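PDB 3U9L: 3-oxoacyl-[acyl-carrier-protein] reductase from Sinorhizobium meliloti, which probably catalyses the NADPH-dependent reduction of 3-oxoacyl groups on acyl carrier protein, as a member of the short-chain dehydrogenase/reductase family. Local coordinates for residues Lys137-Ser147 with Trp181-Gly191; Ala150-Ala158 with Asn220-Phe231. All coordinates share one frame; numbering follows the deposited sequence.

Contact 1. Residues Lys137-Ser147 with Trp181-Gly191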
loop_
_atom_site.group_PDB
_atom_site.type_symbol
_atom_site.label_atom_id
_atom_site.label_comp_id
_atom_site.label_asym_id
_atom_site.label_seq_id
_atom_site.Cartn_x
_atom_site.Cartn_y
_atom_site.Cartn_z
ATOM N N LYS A 137 -8.714 6.448 -27.087
ATOM C CA LYS A 137 -9.974 6.109 -26.435
ATOM C C LYS A 137 -10.227 4.605 -26.344
ATOM O O LYS A 137 -11.358 4.145 -26.408
ATOM C CB LYS A 137 -11.146 6.811 -27.107
ATOM C CG LYS A 137 -11.128 8.297 -26.892
ATOM C CD LYS A 137 -12.089 8.898 -27.956
ATOM C CE LYS A 137 -11.622 10.273 -28.384
ATOM N NZ LYS A 137 -11.872 11.201 -27.222
ATOM N N HIS A 138 -9.163 3.840 -26.131
ATOM C CA HIS A 138 -9.267 2.401 -26.163
ATOM C C HIS A 138 -7.944 1.856 -25.609
ATOM O O HIS A 138 -6.919 2.523 -25.741
ATOM C CB HIS A 138 -9.405 1.950 -27.617
ATOM C CG HIS A 138 -10.010 0.607 -27.788
ATOM N ND1 HIS A 138 -9.264 -0.523 -28.114
ATOM C CD2 HIS A 138 -11.305 0.180 -27.709
ATOM C CE1 HIS A 138 -10.070 -1.568 -28.227
ATOM N NE2 HIS A 138 -11.318 -1.164 -27.985
ATOM N N GLY A 139 -7.948 0.660 -25.026
ATOM C CA GLY A 139 -6.692 0.088 -24.518
ATOM C C GLY A 139 -6.982 -0.771 -23.283
ATOM O O GLY A 139 -8.090 -0.710 -22.730
ATOM N N LEU A 140 -6.004 -1.543 -22.833
ATOM C CA LEU A 140 -6.197 -2.411 -21.665
ATOM C C LEU A 140 -4.979 -2.324 -20.841
ATOM O O LEU A 140 -3.866 -2.495 -21.385
ATOM C CB LEU A 140 -6.395 -3.855 -22.087
ATOM C CG LEU A 140 -6.422 -5.004 -21.046
ATOM C CD1 LEU A 140 -7.669 -4.938 -20.107
ATOM C CD2 LEU A 140 -6.402 -6.338 -21.795
ATOM N N LEU A 141 -5.165 -2.005 -19.547
ATOM C CA LEU A 141 -4.109 -2.096 -18.554
ATOM C C LEU A 141 -4.288 -3.394 -17.814
ATOM O O LEU A 141 -5.403 -3.721 -17.322
ATOM C CB LEU A 141 -4.194 -0.945 -17.520
ATOM C CG LEU A 141 -3.346 0.283 -17.767
ATOM C CD1 LEU A 141 -3.729 0.753 -19.218
ATOM C CD2 LEU A 141 -3.671 1.336 -16.762
ATOM N N ILE A 142 -3.196 -4.134 -17.702
ATOM C CA ILE A 142 -3.201 -5.328 -16.875
ATOM C C ILE A 142 -2.149 -5.118 -15.808
ATOM O O ILE A 142 -0.988 -4.793 -16.104
ATOM C CB ILE A 142 -2.866 -6.613 -17.745
ATOM C CG1 ILE A 142 -3.880 -6.792 -18.881
ATOM C CG2 ILE A 142 -2.774 -7.862 -16.900
ATOM C CD1 ILE A 142 -3.647 -8.041 -19.723
ATOM N N TRP A 143 -2.520 -5.333 -14.552
ATOM C CA TRP A 143 -1.555 -5.171 -13.474
ATOM C C TRP A 143 -1.317 -6.549 -12.888
ATOM O O TRP A 143 -2.270 -7.320 -12.702
ATOM C CB TRP A 143 -2.173 -4.262 -12.396
ATOM C CG TRP A 143 -2.566 -2.863 -12.858
ATOM C CD1 TRP A 143 -3.651 -2.517 -13.661
ATOM C CD2 TRP A 143 -1.913 -1.638 -12.518
ATOM N NE1 TRP A 143 -3.702 -1.121 -13.826
ATOM C CE2 TRP A 143 -2.660 -0.569 -13.127
ATOM C CE3 TRP A 143 -0.785 -1.323 -11.744
ATOM C CZ2 TRP A 143 -2.278 0.767 -12.988
ATOM C CZ3 TRP A 143 -0.448 -0.006 -11.576
ATOM C CH2 TRP A 143 -1.168 1.020 -12.209
ATOM N N ILE A 144 -0.073 -6.883 -12.590
ATOM C CA ILE A 144 0.204 -8.136 -11.861
ATOM C C ILE A 144 0.281 -7.752 -10.434
ATOM O O ILE A 144 1.215 -7.059 -9.995
ATOM C CB ILE A 144 1.531 -8.816 -12.271
ATOM C CG1 ILE A 144 1.651 -8.905 -13.780
ATOM C CG2 ILE A 144 1.711 -10.194 -11.525
ATOM C CD1 ILE A 144 0.497 -9.570 -14.430
ATOM N N SER A 145 -0.721 -8.164 -9.684
ATOM C CA SER A 145 -0.838 -7.742 -8.334
ATOM C C SER A 145 -0.274 -8.924 -7.530
ATOM O O SER A 145 0.655 -9.589 -8.001
ATOM C CB SER A 145 -2.307 -7.520 -8.015
ATOM O OG SER A 145 -2.492 -7.002 -6.731
ATOM N N SER A 146 -0.862 -9.196 -6.365
ATOM C CA SER A 146 -0.343 -10.212 -5.469
ATOM C C SER A 146 -1.442 -10.702 -4.529
ATOM O O SER A 146 -2.140 -9.906 -3.921
ATOM C CB SER A 146 0.800 -9.579 -4.658
ATOM O OG SER A 146 1.327 -10.468 -3.725
ATOM N N SER A 147 -1.564 -12.015 -4.364
ATOM C CA SER A 147 -2.530 -12.568 -3.404
ATOM C C SER A 147 -2.319 -11.998 -2.001
ATOM O O SER A 147 -3.257 -11.957 -1.180
ATOM C CB SER A 147 -2.411 -14.115 -3.377
ATOM O OG SER A 147 -1.232 -14.532 -2.709
ATOM N N TRP A 181 -12.494 7.248 -20.415
ATOM C CA TRP A 181 -11.641 7.355 -21.577
ATOM C C TRP A 181 -11.682 6.110 -22.428
ATOM O O TRP A 181 -10.960 6.035 -23.399
ATOM C CB TRP A 181 -10.205 7.708 -21.227
ATOM C CG TRP A 181 -9.952 8.980 -20.468
ATOM C CD1 TRP A 181 -9.998 9.154 -19.092
ATOM C CD2 TRP A 181 -9.485 10.231 -21.008
ATOM N NE1 TRP A 181 -9.607 10.435 -18.750
ATOM C CE2 TRP A 181 -9.322 11.123 -19.901
ATOM C CE3 TRP A 181 -9.219 10.683 -22.310
ATOM C CZ2 TRP A 181 -8.868 12.418 -20.063
ATOM C CZ3 TRP A 181 -8.797 11.986 -22.472
ATOM C CH2 TRP A 181 -8.622 12.848 -21.337
ATOM N N GLY A 182 -12.544 5.155 -22.109
ATOM C CA GLY A 182 -12.596 3.910 -22.831
ATOM C C GLY A 182 -11.537 2.837 -22.500
ATOM O O GLY A 182 -11.469 1.799 -23.188
ATOM N N ILE A 183 -10.700 3.088 -21.486
ATOM C CA ILE A 183 -9.611 2.187 -21.139
ATOM C C ILE A 183 -10.034 1.136 -20.088
ATOM O O ILE A 183 -10.593 1.462 -19.045
ATOM C CB ILE A 183 -8.353 2.950 -20.738
ATOM C CG1 ILE A 183 -7.830 3.711 -21.974
ATOM C CG2 ILE A 183 -7.244 2.020 -20.193
ATOM C CD1 ILE A 183 -6.860 4.843 -21.536
ATOM N N GLU A 184 -9.792 -0.115 -20.427
ATOM C CA GLU A 184 -10.206 -1.245 -19.625
ATOM C C GLU A 184 -9.077 -1.626 -18.661
ATOM O O GLU A 184 -7.910 -1.343 -18.932
ATOM C CB GLU A 184 -10.504 -2.421 -20.545
ATOM C CG GLU A 184 -11.540 -3.394 -19.976
ATOM C CD GLU A 184 -12.147 -4.333 -21.052
ATOM O OE1 GLU A 184 -11.863 -4.059 -22.269
ATOM O OE2 GLU A 184 -12.903 -5.305 -20.654
ATOM N N THR A 185 -9.425 -2.308 -17.576
ATOM C CA THR A 185 -8.451 -2.763 -16.591
ATOM C C THR A 185 -8.723 -4.208 -16.218
ATOM O O THR A 185 -9.890 -4.610 -16.010
ATOM C CB THR A 185 -8.561 -1.973 -15.292
ATOM O OG1 THR A 185 -8.182 -0.610 -15.526
ATOM C CG2 THR A 185 -7.607 -2.551 -14.224
ATOM N N SER A 186 -7.657 -4.983 -16.088
ATOM C CA SER A 186 -7.778 -6.306 -15.543
ATOM C C SER A 186 -6.570 -6.540 -14.606
ATOM O O SER A 186 -5.422 -6.166 -14.940
ATOM C CB SER A 186 -7.900 -7.329 -16.703
ATOM O OG SER A 186 -7.948 -8.634 -16.146
ATOM N N ILE A 187 -6.820 -7.102 -13.414
ATOM C CA ILE A 187 -5.790 -7.258 -12.435
ATOM C C ILE A 187 -5.581 -8.764 -12.190
ATOM O O ILE A 187 -6.507 -9.506 -11.886
ATOM C CB ILE A 187 -6.142 -6.604 -11.086
ATOM C CG1 ILE A 187 -6.416 -5.083 -11.271
ATOM C CG2 ILE A 187 -4.986 -6.867 -10.095
ATOM C CD1 ILE A 187 -6.904 -4.246 -10.057
ATOM N N ILE A 188 -4.355 -9.202 -12.355
ATOM C CA ILE A 188 -4.010 -10.589 -12.138
ATOM C C ILE A 188 -3.495 -10.695 -10.706
ATOM O O ILE A 188 -2.631 -9.923 -10.265
ATOM C CB ILE A 188 -2.910 -11.053 -13.133
ATOM C CG1 ILE A 188 -3.236 -10.631 -14.607
ATOM C CG2 ILE A 188 -2.633 -12.527 -12.967
ATOM C CD1 ILE A 188 -4.624 -11.059 -15.163
ATOM N N VAL A 189 -4.055 -11.659 -10.003
ATOM C CA VAL A 189 -3.740 -11.908 -8.621
ATOM C C VAL A 189 -3.060 -13.302 -8.414
ATOM O O VAL A 189 -3.703 -14.297 -8.126
ATOM C CB VAL A 189 -4.978 -11.674 -7.720
ATOM C CG1 VAL A 189 -4.598 -11.759 -6.275
ATOM C CG2 VAL A 189 -5.569 -10.280 -8.019
ATOM N N PRO A 190 -1.738 -13.351 -8.590
ATOM C CA PRO A 190 -0.961 -14.605 -8.443
ATOM C C PRO A 190 -0.703 -14.933 -7.005
ATOM O O PRO A 190 -0.386 -14.031 -6.223
ATOM C CB PRO A 190 0.394 -14.302 -9.118
ATOM C CG PRO A 190 0.317 -12.914 -9.615
ATOM C CD PRO A 190 -0.893 -12.221 -9.011
ATOM N N GLY A 191 -0.854 -16.211 -6.663
ATOM C CA GLY A 191 -0.521 -16.686 -5.326
ATOM C C GLY A 191 0.949 -17.067 -5.304
ATOM O O GLY A 191 1.746 -16.607 -6.141
HETATM O O HOH W 1 -10.837 -0.439 -24.507
HETATM O O HOH W 2 -6.034 0.425 -14.061
#
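Strands 139-144 and 183-190 run parallel, and their hydrogen-bond ladder passes from Glu184 N to Gly139 O through to Ser145 N, which reaches Ile188 O at 2.7 Å. The bond from Ile188 N to Trp143 O is 2.8 Å long and strikes the carbonyl almost end-on (C=O...N 177°). Beyond the end of strand 139-144 one more bond follows, from Ser147 N to Pro190 O at 3.0 Å, the donor standing above the carbonyl plane. On the face bearing Ile142, Ile144 and Ile188, Ile142 CG2 meets Ile188 CG1 at 3.6 Å, while Ile144 lies alongside Ile188, pointing the same way. A chi1 of -48° sets Ile144 CG1 beside the backbone N and leaves CG2 across from that N, where it meets Pro190 CG at 3.6 Å. On the face of Leu141, Trp143, Thr185 and Ile187 a water accepts from Trp143 NE1 and donates to Thr185 OG1, each at 2.8 Å, tying the indole to the neighbouring strand. Just past the strand end, Ile187 CG2 packs tightly on Ser145 CB (3.5 Å).

Further out, His93 stacks on Trp143, Asp168 of helix 158-179 holds Ser145 OG, and Ala171 of that helix packs on Trp143 and Ile187. Glu184 forms a salt bridge with Arg259. The two strands and helix 158-179 make a beta-alpha-beta unit of the Rossmann-type fold of short-chain dehydrogenases/reductases.

Contact 2. Residues Ala150-Ala158 with Asn220-Phe231; sequences AGGTPPYLA and NAGLGEEIKKAF
Pro154 lies over the face of the Phe231 ring, its CB 3.5 Å from the centroid and only 13° off the ring normal, a close CH-pi contact. One helical turn earlier Ile227 fits against three consecutive residues of the loop: CG2 touches Pro154 CB at 3.6 Å, whereas CD1 meets Pro155 CB at 3.8 Å and sits over one face of Tyr156, displaced toward the rim. With CG1 anti to the carbonyl carbon (chi1 -70°), CG2 goes to Pro154, while the CG1-CD1 branch serves both Pro155 and the phenol ring. This apolar row is the tight part of the contact.

Toward the start of helix 223-233 the packing is looser and more polar. Leu223 CD2 comes no nearer than 3.9 Å to Tyr156 CE1, and Gly224 offers backbone atoms at a similar range. Asn220 ND2 donates to Tyr156 OH over 3.1 Å, a bent bond (142°) with the hydroxyl tilted from the amide plane. A water in the plane of the ring lies 2.8 Å from Tyr156 OH and donates to Asn220 O. Glu225 and Lys228, joined by a long salt bridge, lie on the exposed side of the helix.

The second subunit closes over this contact: the backbone O of its Glu177 accepts from Asn220 ND2 and the carboxylate of the same residue from Tyr156 N, its Gln173 donates to Pro154 O, and its Met286 packs on Phe231. The contact packs the loop before helix 158-179 against the helical region after strand 183-190, which in short-chain dehydrogenases/reductases commonly borders the substrate pocket, here beside the dimer partner.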
loop_
_atom_site.group_PDB
_atom_site.type_symbol
_atom_site.label_atom_id
_atom_site.label_comp_id
_atom_site.label_asym_id
_atom_site.label_seq_id
_atom_site.Cartn_x
_atom_site.Cartn_y
_atom_site.Cartn_z
ATOM N N ALA A 150 -4.742 -9.254 -0.289
ATOM C CA ALA A 150 -6.027 -9.588 0.367
ATOM C C ALA A 150 -6.180 -11.074 0.813
ATOM O O ALA A 150 -7.301 -11.576 0.891
ATOM C CB ALA A 150 -7.153 -9.261 -0.545
ATOM N N GLY A 151 -5.088 -11.789 1.014
ATOM C CA GLY A 151 -5.185 -13.173 1.398
ATOM C C GLY A 151 -4.271 -13.413 2.605
ATOM O O GLY A 151 -3.617 -12.488 3.123
ATOM N N GLY A 152 -4.214 -14.661 3.042
ATOM C CA GLY A 152 -3.375 -15.024 4.178
ATOM C C GLY A 152 -1.929 -14.839 3.771
ATOM O O GLY A 152 -1.540 -15.205 2.661
ATOM N N THR A 153 -1.091 -14.287 4.642
ATOM C CA THR A 153 0.288 -13.995 4.223
ATOM C C THR A 153 1.311 -14.360 5.314
ATOM O O THR A 153 0.985 -14.503 6.500
ATOM C CB THR A 153 0.486 -12.463 3.987
ATOM O OG1 THR A 153 0.035 -11.805 5.162
ATOM C CG2 THR A 153 -0.302 -11.909 2.857
ATOM N N PRO A 154 2.571 -14.535 4.920
ATOM C CA PRO A 154 3.625 -14.723 5.947
ATOM C C PRO A 154 4.126 -13.368 6.501
ATOM O O PRO A 154 4.050 -12.340 5.844
ATOM C CB PRO A 154 4.765 -15.409 5.171
ATOM C CG PRO A 154 4.537 -14.943 3.670
ATOM C CD PRO A 154 3.047 -14.667 3.537
ATOM N N PRO A 155 4.670 -13.375 7.717
ATOM C CA PRO A 155 5.383 -12.196 8.197
ATOM C C PRO A 155 6.731 -12.068 7.461
ATOM O O PRO A 155 7.093 -12.976 6.716
ATOM C CB PRO A 155 5.621 -12.529 9.693
ATOM C CG PRO A 155 4.712 -13.685 9.989
ATOM C CD PRO A 155 4.556 -14.431 8.727
ATOM N N TYR A 156 7.489 -11.012 7.709
ATOM C CA TYR A 156 8.875 -10.908 7.226
ATOM C C TYR A 156 9.044 -10.518 5.793
ATOM O O TYR A 156 10.141 -10.709 5.247
ATOM C CB TYR A 156 9.755 -12.176 7.523
ATOM C CG TYR A 156 10.353 -12.169 8.924
ATOM C CD1 TYR A 156 9.655 -11.602 9.978
ATOM C CD2 TYR A 156 11.588 -12.793 9.212
ATOM C CE1 TYR A 156 10.175 -11.600 11.298
ATOM C CE2 TYR A 156 12.127 -12.799 10.556
ATOM C CZ TYR A 156 11.407 -12.191 11.573
ATOM O OH TYR A 156 11.839 -12.143 12.877
ATOM N N LEU A 157 7.998 -9.967 5.174
ATOM C CA LEU A 157 8.171 -9.354 3.846
ATOM C C LEU A 157 7.532 -7.947 3.807
ATOM O O LEU A 157 7.110 -7.504 2.748
ATOM C CB LEU A 157 7.588 -10.229 2.723
ATOM C CG LEU A 157 8.305 -11.563 2.424
ATOM C CD1 LEU A 157 7.730 -12.632 3.309
ATOM C CD2 LEU A 157 8.195 -11.941 0.907
ATOM N N ALA A 158 7.506 -7.243 4.935
ATOM C CA ALA A 158 6.711 -5.992 5.030
ATOM C C ALA A 158 6.975 -4.956 3.948
ATOM O O ALA A 158 6.044 -4.476 3.345
ATOM C CB ALA A 158 6.724 -5.365 6.426
ATOM N N ASN A 220 12.307 -13.963 18.655
ATOM C CA ASN A 220 12.021 -14.368 17.273
ATOM C C ASN A 220 13.145 -15.246 16.701
ATOM O O ASN A 220 13.279 -15.366 15.490
ATOM C CB ASN A 220 11.865 -13.147 16.339
ATOM C CG ASN A 220 10.493 -12.472 16.445
ATOM O OD1 ASN A 220 9.673 -12.765 17.319
ATOM N ND2 ASN A 220 10.251 -11.556 15.533
ATOM N N ALA A 221 13.974 -15.828 17.565
ATOM C CA ALA A 221 15.026 -16.750 17.130
ATOM C C ALA A 221 14.431 -17.848 16.222
ATOM O O ALA A 221 13.450 -18.473 16.593
ATOM C CB ALA A 221 15.744 -17.369 18.388
ATOM N N GLY A 222 14.999 -18.055 15.030
ATOM C CA GLY A 222 14.512 -19.130 14.173
ATOM C C GLY A 222 13.230 -18.822 13.353
ATOM O O GLY A 222 12.784 -19.649 12.532
ATOM N N LEU A 223 12.619 -17.663 13.571
ATOM C CA LEU A 223 11.317 -17.375 12.954
ATOM C C LEU A 223 11.417 -17.240 11.439
ATOM O O LEU A 223 10.562 -17.745 10.710
ATOM C CB LEU A 223 10.670 -16.114 13.580
ATOM C CG LEU A 223 9.312 -15.704 12.985
ATOM C CD1 LEU A 223 8.320 -16.825 13.144
ATOM C CD2 LEU A 223 8.776 -14.377 13.640
ATOM N N GLY A 224 12.470 -16.571 10.969
ATOM C CA GLY A 224 12.767 -16.485 9.556
ATOM C C GLY A 224 12.717 -17.832 8.832
ATOM O O GLY A 224 11.928 -18.033 7.912
ATOM N N GLU A 225 13.544 -18.798 9.283
ATOM C CA GLU A 225 13.539 -20.111 8.653
ATOM C C GLU A 225 12.238 -20.871 8.843
ATOM O O GLU A 225 11.845 -21.655 7.990
ATOM C CB GLU A 225 14.672 -20.973 9.222
ATOM C CG GLU A 225 16.020 -20.449 8.789
ATOM C CD GLU A 225 16.197 -20.455 7.252
ATOM O OE1 GLU A 225 17.044 -19.654 6.796
ATOM O OE2 GLU A 225 15.509 -21.238 6.506
ATOM N N GLU A 226 11.642 -20.706 10.013
ATOM C CA GLU A 226 10.379 -21.314 10.337
ATOM C C GLU A 226 9.312 -20.828 9.323
ATOM O O GLU A 226 8.494 -21.613 8.830
ATOM C CB GLU A 226 10.027 -20.870 11.751
ATOM C CG GLU A 226 8.760 -21.410 12.408
ATOM C CD GLU A 226 8.614 -20.929 13.908
ATOM O OE1 GLU A 226 9.432 -20.090 14.338
ATOM O OE2 GLU A 226 7.691 -21.365 14.671
ATOM N N ILE A 227 9.317 -19.525 9.032
ATOM C CA ILE A 227 8.371 -18.991 8.040
ATOM C C ILE A 227 8.659 -19.570 6.641
ATOM O O ILE A 227 7.746 -20.023 5.935
ATOM C CB ILE A 227 8.417 -17.436 7.979
ATOM C CG1 ILE A 227 7.812 -16.820 9.270
ATOM C CG2 ILE A 227 7.683 -16.947 6.727
ATOM C CD1 ILE A 227 8.202 -15.374 9.513
ATOM N N LYS A 228 9.919 -19.571 6.213
ATOM C CA LYS A 228 10.170 -20.046 4.860
ATOM C C LYS A 228 9.720 -21.462 4.656
ATOM O O LYS A 228 9.218 -21.802 3.597
ATOM C CB LYS A 228 11.636 -19.935 4.461
ATOM C CG LYS A 228 12.175 -18.513 4.486
ATOM C CD LYS A 228 13.730 -18.512 4.399
ATOM C CE LYS A 228 14.245 -17.210 3.815
ATOM N NZ LYS A 228 15.731 -17.071 4.138
ATOM N N LYS A 229 9.941 -22.301 5.667
ATOM C CA LYS A 229 9.643 -23.729 5.583
ATOM C C LYS A 229 8.116 -23.906 5.648
ATOM O O LYS A 229 7.545 -24.601 4.851
ATOM C CB LYS A 229 10.355 -24.449 6.775
ATOM C CG LYS A 229 10.256 -25.918 6.789
ATOM C CD LYS A 229 11.525 -26.593 7.474
ATOM C CE LYS A 229 11.235 -26.964 8.928
ATOM N NZ LYS A 229 12.078 -28.094 9.519
ATOM N N ALA A 230 7.458 -23.238 6.582
ATOM C CA ALA A 230 6.016 -23.456 6.725
ATOM C C ALA A 230 5.266 -23.019 5.440
ATOM O O ALA A 230 4.340 -23.675 4.981
ATOM C CB ALA A 230 5.473 -22.688 7.944
ATOM N N PHE A 231 5.712 -21.927 4.826
ATOM C CA PHE A 231 5.011 -21.449 3.659
ATOM C C PHE A 231 5.399 -22.161 2.370
ATOM O O PHE A 231 4.586 -22.276 1.454
ATOM C CB PHE A 231 5.139 -19.930 3.534
ATOM C CG PHE A 231 4.194 -19.205 4.432
ATOM C CD1 PHE A 231 2.950 -18.767 3.944
ATOM C CD2 PHE A 231 4.520 -18.979 5.754
ATOM C CE1 PHE A 231 2.058 -18.117 4.812
ATOM C CE2 PHE A 231 3.639 -18.310 6.601
ATOM C CZ PHE A 231 2.422 -17.892 6.140
HETATM O O HOH W 3 14.264 -13.521 13.399
#

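In the fold
Contact 1 lies in the core of the parallel seven-stranded sheet, its centre about 9 Å from the centre of the chain; the centre of contact 2 is about 22 Å from that point, where loop and helix meet the second subunit, and the two contact centres are about 29 Å apart. Along the chain their segments alternate: 137-147, 150-158, 181-191, 220-231. The loop holding 150-158 follows strand 139-144 after a short connection and leads into helix 158-179, which returns the chain to strand 183-190; helix 223-233 comes later. Otherwise the contacts do not touch. Contact 1 belongs to the Rossmann-type core, which in this family generally carries the nucleotide cofactor; contact 2 joins peripheral parts beside the dimer partner.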